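Rik1-associated factor 1 (Schizosaccharomyces pombe, PDB 4O9D) acts, with its WD-repeat propeller, in the Clr4 methyltransferase complex, which ubiquitylates histone H3 and methylates it to form H3K9me, establishing heterochromatin. Local coordinates at residues F45-T50 with E70-L75; E76-L81 with S90-L95. One frame throughout, in Å; residues are numbered along the deposited sequence.

Contact 1 of 2, residues F45-T50 with E70-L75. With EDO (1,2-ethanediol), chain C.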
loop_
_atom_site.group_PDB
_atom_site.type_symbol
_atom_site.label_atom_id
_atom_site.label_comp_id
_atom_site.label_asym_id
_atom_site.label_seq_id
_atom_site.Cartn_x
_atom_site.Cartn_y
_atom_site.Cartn_z
ATOM N N PHE A 45 -1.026 -15.160 -4.581
ATOM C CA PHE A 45 -0.846 -13.719 -4.658
ATOM C C PHE A 45 -2.050 -13.139 -5.393
ATOM O O PHE A 45 -2.811 -13.871 -6.018
ATOM C CB PHE A 45 0.449 -13.385 -5.411
ATOM C CG PHE A 45 0.404 -13.766 -6.855
ATOM C CD1 PHE A 45 -0.086 -12.882 -7.801
ATOM C CD2 PHE A 45 0.826 -15.036 -7.269
ATOM C CE1 PHE A 45 -0.134 -13.240 -9.161
ATOM C CE2 PHE A 45 0.782 -15.408 -8.616
ATOM C CZ PHE A 45 0.299 -14.516 -9.564
ATOM N N ALA A 46 -2.215 -11.829 -5.327
ATOM C CA ALA A 46 -3.275 -11.166 -6.060
ATOM C C ALA A 46 -2.807 -9.821 -6.591
ATOM O O ALA A 46 -1.997 -9.142 -5.960
ATOM C CB ALA A 46 -4.558 -10.999 -5.173
ATOM N N LEU A 47 -3.336 -9.441 -7.753
ATOM C CA LEU A 47 -2.936 -8.224 -8.451
ATOM C C LEU A 47 -4.154 -7.361 -8.704
ATOM O O LEU A 47 -5.124 -7.834 -9.283
ATOM C CB LEU A 47 -2.325 -8.566 -9.818
ATOM C CG LEU A 47 -1.192 -9.589 -9.878
ATOM C CD1 LEU A 47 -0.845 -9.909 -11.356
ATOM C CD2 LEU A 47 0.048 -9.093 -9.139
ATOM N N GLY A 48 -4.094 -6.091 -8.302
ATOM C CA GLY A 48 -5.130 -5.142 -8.635
ATOM C C GLY A 48 -4.614 -4.014 -9.496
ATOM O O GLY A 48 -3.560 -3.451 -9.208
ATOM N N SER A 49 -5.361 -3.660 -10.534
ATOM C CA SER A 49 -4.945 -2.585 -11.423
ATOM C C SER A 49 -6.015 -1.524 -11.609
ATOM O O SER A 49 -7.158 -1.661 -11.127
ATOM C CB SER A 49 -4.484 -3.132 -12.787
ATOM O OG SER A 49 -5.461 -3.948 -13.389
ATOM N N THR A 50 -5.645 -0.456 -12.308
ATOM C CA THR A 50 -6.570 0.658 -12.484
ATOM C C THR A 50 -7.543 0.408 -13.646
ATOM O O THR A 50 -7.399 -0.552 -14.398
ATOM C CB THR A 50 -5.811 1.976 -12.733
ATOM O OG1 THR A 50 -5.103 1.893 -13.970
ATOM C CG2 THR A 50 -4.811 2.259 -11.598
ATOM N N GLU A 70 1.293 -22.306 -10.759
ATOM C CA GLU A 70 1.694 -21.323 -11.747
ATOM C C GLU A 70 0.512 -20.989 -12.652
ATOM O O GLU A 70 0.650 -20.813 -13.864
ATOM C CB GLU A 70 2.903 -21.840 -12.534
ATOM C CG GLU A 70 3.978 -22.370 -11.599
ATOM C CD GLU A 70 5.318 -22.657 -12.288
ATOM O OE1 GLU A 70 5.406 -22.576 -13.544
ATOM O OE2 GLU A 70 6.286 -22.951 -11.553
ATOM N N THR A 71 -0.658 -20.888 -12.033
ATOM C CA THR A 71 -1.869 -20.491 -12.736
ATOM C C THR A 71 -2.410 -19.189 -12.168
ATOM O O THR A 71 -2.126 -18.823 -11.029
ATOM C CB THR A 71 -2.962 -21.561 -12.627
ATOM O OG1 THR A 71 -3.284 -21.771 -11.251
ATOM C CG2 THR A 71 -2.485 -22.890 -13.244
ATOM N N ILE A 72 -3.210 -18.505 -12.972
ATOM C CA ILE A 72 -3.777 -17.234 -12.577
ATOM C C ILE A 72 -5.205 -17.093 -13.143
ATOM O O ILE A 72 -5.517 -17.584 -14.232
ATOM C CB ILE A 72 -2.821 -16.061 -12.979
ATOM C CG1 ILE A 72 -3.135 -14.795 -12.178
ATOM C CG2 ILE A 72 -2.850 -15.785 -14.463
ATOM C CD1 ILE A 72 -2.256 -13.627 -12.562
ATOM N N GLN A 73 -6.067 -16.425 -12.391
ATOM C CA GLN A 73 -7.495 -16.351 -12.713
ATOM C C GLN A 73 -8.008 -14.937 -12.513
ATOM O O GLN A 73 -7.670 -14.303 -11.519
ATOM C CB GLN A 73 -8.293 -17.306 -11.828
ATOM C CG GLN A 73 -9.773 -17.300 -12.146
ATOM C CD GLN A 73 -10.611 -18.040 -11.111
ATOM O OE1 GLN A 73 -10.084 -18.702 -10.203
ATOM N NE2 GLN A 73 -11.923 -17.922 -11.241
ATOM N N SER A 74 -8.803 -14.456 -13.475
ATOM C CA SER A 74 -9.394 -13.122 -13.450
ATOM C C SER A 74 -10.682 -13.151 -12.650
ATOM O O SER A 74 -11.486 -14.064 -12.838
ATOM C CB SER A 74 -9.707 -12.676 -14.892
ATOM O OG SER A 74 -10.284 -11.372 -14.939
ATOM N N LEU A 75 -10.906 -12.169 -11.772
ATOM C CA LEU A 75 -12.116 -12.185 -10.919
ATOM C C LEU A 75 -13.199 -11.238 -11.421
ATOM O O LEU A 75 -12.930 -10.321 -12.184
ATOM C CB LEU A 75 -11.806 -11.832 -9.448
ATOM C CG LEU A 75 -10.830 -12.685 -8.628
ATOM C CD1 LEU A 75 -10.762 -12.182 -7.152
ATOM C CD2 LEU A 75 -11.208 -14.142 -8.686
HETATM C C1 EDO C . -5.997 -18.850 -8.750
HETATM O O1 EDO C . -6.207 -19.554 -7.519
HETATM C C2 EDO C . -5.008 -19.610 -9.635
HETATM O O2 EDO C . -5.366 -20.994 -9.763
#

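Contact 2 of 2, residues E76-L81 with S90-L95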
loop_
_atom_site.group_PDB
_atom_site.type_symbol
_atom_site.label_atom_id
_atom_site.label_comp_id
_atom_site.label_asym_id
_atom_site.label_seq_id
_atom_site.Cartn_x
_atom_site.Cartn_y
_atom_site.Cartn_z
ATOM N N GLU A 76 -14.436 -11.454 -10.968
ATOM C CA GLU A 76 -15.545 -10.604 -11.367
ATOM C C GLU A 76 -15.256 -9.120 -11.061
ATOM O O GLU A 76 -15.707 -8.226 -11.789
ATOM C CB GLU A 76 -16.836 -11.070 -10.677
ATOM C CG GLU A 76 -17.897 -10.006 -10.599
ATOM C CD GLU A 76 -19.284 -10.559 -10.299
ATOM O OE1 GLU A 76 -19.440 -11.368 -9.347
ATOM O OE2 GLU A 76 -20.223 -10.177 -11.027
ATOM N N SER A 77 -14.502 -8.879 -9.986
ATOM C CA SER A 77 -13.940 -7.553 -9.668
ATOM C C SER A 77 -14.985 -6.482 -9.302
ATOM O O SER A 77 -16.061 -6.818 -8.833
ATOM C CB SER A 77 -13.040 -7.061 -10.803
ATOM O OG SER A 77 -12.210 -5.986 -10.357
ATOM N N HIS A 78 -14.635 -5.207 -9.492
ATOM C CA HIS A 78 -15.513 -4.063 -9.197
ATOM C C HIS A 78 -15.741 -3.266 -10.481
ATOM O O HIS A 78 -14.810 -3.088 -11.259
ATOM C CB HIS A 78 -14.852 -3.124 -8.172
ATOM C CG HIS A 78 -14.451 -3.788 -6.888
ATOM N ND1 HIS A 78 -15.025 -3.470 -5.675
ATOM C CD2 HIS A 78 -13.536 -4.750 -6.627
ATOM C CE1 HIS A 78 -14.473 -4.199 -4.720
ATOM N NE2 HIS A 78 -13.579 -4.998 -5.273
ATOM N N TYR A 79 -16.947 -2.740 -10.688
ATOM C CA TYR A 79 -17.270 -2.102 -11.966
ATOM C C TYR A 79 -18.518 -1.220 -11.873
ATOM O O TYR A 79 -19.294 -1.324 -10.925
ATOM C CB TYR A 79 -17.501 -3.180 -13.029
ATOM C CG TYR A 79 -18.553 -4.180 -12.604
ATOM C CD1 TYR A 79 -19.896 -3.965 -12.874
ATOM C CD2 TYR A 79 -18.208 -5.320 -11.894
ATOM C CE1 TYR A 79 -20.865 -4.871 -12.458
ATOM C CE2 TYR A 79 -19.166 -6.228 -11.481
ATOM C CZ TYR A 79 -20.492 -5.998 -11.763
ATOM O OH TYR A 79 -21.447 -6.903 -11.351
ATOM N N LYS A 80 -18.702 -0.348 -12.863
ATOM C CA LYS A 80 -19.940 0.432 -12.984
ATOM C C LYS A 80 -20.367 0.396 -14.451
ATOM O O LYS A 80 -19.549 0.114 -15.333
ATOM C CB LYS A 80 -19.740 1.893 -12.546
ATOM C CG LYS A 80 -19.176 2.105 -11.134
ATOM C CD LYS A 80 -18.664 3.554 -10.926
ATOM C CE LYS A 80 -18.269 3.807 -9.467
ATOM N NZ LYS A 80 -17.786 5.199 -9.156
ATOM N N LEU A 81 -21.634 0.692 -14.717
ATOM C CA LEU A 81 -22.130 0.741 -16.096
ATOM C C LEU A 81 -21.861 2.115 -16.716
ATOM O O LEU A 81 -22.400 3.122 -16.250
ATOM C CB LEU A 81 -23.628 0.415 -16.148
ATOM C CG LEU A 81 -24.036 -0.932 -15.544
ATOM C CD1 LEU A 81 -22.853 -1.905 -15.539
ATOM C CD2 LEU A 81 -24.592 -0.750 -14.137
ATOM N N SER A 90 -13.773 -0.590 -12.290
ATOM C CA SER A 90 -13.333 0.452 -11.361
ATOM C C SER A 90 -11.975 0.104 -10.746
ATOM O O SER A 90 -11.769 -1.005 -10.273
ATOM C CB SER A 90 -14.340 0.623 -10.218
ATOM O OG SER A 90 -15.667 0.746 -10.695
ATOM N N THR A 91 -11.077 1.078 -10.730
ATOM C CA THR A 91 -9.779 0.950 -10.081
ATOM C C THR A 91 -9.769 0.198 -8.743
ATOM O O THR A 91 -10.521 0.509 -7.824
ATOM C CB THR A 91 -9.195 2.343 -9.867
ATOM O OG1 THR A 91 -8.964 2.940 -11.152
ATOM C CG2 THR A 91 -7.872 2.277 -9.072
ATOM N N ILE A 92 -8.885 -0.783 -8.633
ATOM C CA ILE A 92 -8.681 -1.471 -7.371
ATOM C C ILE A 92 -7.788 -0.595 -6.515
ATOM O O ILE A 92 -6.685 -0.230 -6.934
ATOM C CB ILE A 92 -8.012 -2.845 -7.545
ATOM C CG1 ILE A 92 -8.872 -3.741 -8.444
ATOM C CG2 ILE A 92 -7.779 -3.504 -6.163
ATOM C CD1 ILE A 92 -10.183 -4.141 -7.831
ATOM N N SER A 93 -8.256 -0.256 -5.319
ATOM C CA SER A 93 -7.524 0.686 -4.494
ATOM C C SER A 93 -6.693 -0.047 -3.436
ATOM O O SER A 93 -5.620 0.410 -3.062
ATOM C CB SER A 93 -8.481 1.720 -3.869
ATOM O OG SER A 93 -9.444 1.087 -3.044
ATOM N N ASP A 94 -7.154 -1.195 -2.967
ATOM C CA ASP A 94 -6.345 -1.956 -2.032
ATOM C C ASP A 94 -6.846 -3.385 -1.989
ATOM O O ASP A 94 -7.924 -3.694 -2.479
ATOM C CB ASP A 94 -6.374 -1.330 -0.625
ATOM C CG ASP A 94 -5.024 -1.489 0.135
ATOM O OD1 ASP A 94 -4.138 -2.237 -0.348
ATOM O OD2 ASP A 94 -4.864 -0.871 1.215
ATOM N N LEU A 95 -6.046 -4.262 -1.416
ATOM C CA LEU A 95 -6.469 -5.629 -1.193
ATOM C C LEU A 95 -5.529 -6.278 -0.211
ATOM O O LEU A 95 -4.389 -5.842 -0.049
ATOM C CB LEU A 95 -6.543 -6.423 -2.501
ATOM C CG LEU A 95 -5.567 -6.093 -3.625
ATOM C CD1 LEU A 95 -4.163 -6.491 -3.257
ATOM C CD2 LEU A 95 -6.019 -6.800 -4.906
#

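Contact 1 of 2, residues F45-T50 with E70-L75
Ile72 meets Phe45 and Leu47 through a single atom, its terminal methyl CD1. From CB, which points toward strand 44-49, the chain leaves with CG1 anti to the backbone N (chi1 -161°), and the anti turn repeats at the next bond (chi2 -178°), which stretches the chain out and puts CD1 at its far end. CB, CG1 and CG2 stay more than 4.2 Å from the other segment. At the tip, CD1 lies 4.0 Å from both CE1 and CZ of the Phe45 ring, which it meets obliquely, and 4.2 Å from CD1 of Leu47. The reach matters because strands 44-49 and 71-74 are not neighbours: in this blade of the WD-repeat propeller, strand 62-66 runs between them, and the nearest CA atoms, Leu47 and Ser74, are still 9.5 Å apart. Phe45 suits its buried place as a broad apolar surface, packing also against the rings of Phe67 and Phe419, while the branched Leu47 sets CG at the phenylalanine's edge, in the ring plane. Next to Ile72, Thr71 has its CB directed away from strand 44-49, and its OG1 hydrogen-bonds O2 of a 1,2-ethanediol at 2.7 Å, a molecule probably left from crystallisation; Ser69 is a second partner of that hydroxyl.

Contact 2 of 2, residues E76-L81 with S90-L95
His78 and Ser90 join the two arms of a beta hairpin, strand 79-81 with strand 87-97, in an antiparallel sheet, a blade of the WD-repeat propeller, in which 79-81 is an edge strand. The hydrogen bonding across the pair is backbone to backbone: Ser90 N donates a hydrogen bond to His78 O, 2.9 Å away. The N-H points almost straight at the oxygen (174°), yet the donor stands above the carbonyl plane, 40° out of it. Further along the hairpin, the backbones of Lys80 and Glu88 continue the pairing.

Van der Waals packing gathers on one methyl group. CD1 of Ile92 lies 3.6 Å from CD2 of His78, reaching the imidazole obliquely, and 3.7 Å from OG of Ser77. With CG1 beside the backbone N (chi1 -59°), the isoleucine brings its end nearer to the opposite segment than the direction of its CB would suggest. Isoleucine suits this buried place because its longer branch reaches a carbon of the imidazole and asks for no polar partner.

The polar ends find their partners beyond the two segments. Both ring nitrogens of His78 are engaged, ND1 with Asp110 and NE2 with Thr106, so the rotation of the ring is fixed while CD2 is left to pack on the methyl; a histidine can serve both purposes at once. Ser77 OG, small enough to fit beside Ile92, bonds to Asn61, whose ND2 takes up the carbonyl oxygen of Ser90.

At the more open end, Lys80 lays its aliphatic part alongside Ser90 and sends NZ on to the carbonyl oxygen of Phe109. Its CG comes within 3.8 Å of Ser90 OG, and that same hydroxyl oxygen sits 3.5 Å from CA of Tyr79.

The chain passes straight from contact 1 into contact 2: residues 70-75 belong to one sheet, in which strand 420-422 lies beyond them, and residues 76-81 lead into the next, so the two contacts belong to successive sheets of the propeller, their centres 13 Å apart. Segments 45-50 and 90-95 touch directly. Ser49 O and Ile92 N are 3.2 Å apart, probably a hydrogen bond, and Gly48 CA lies 3.8 Å from Ile92 CB, a closeness to which the glycine's lack of a side chain probably contributes. Thr50 CA packs against Thr91 OG1 at 3.6 Å. Asn61 also ties the sheets, its ND2 bonding to the carbonyl oxygens of both Ser49 and Ser90.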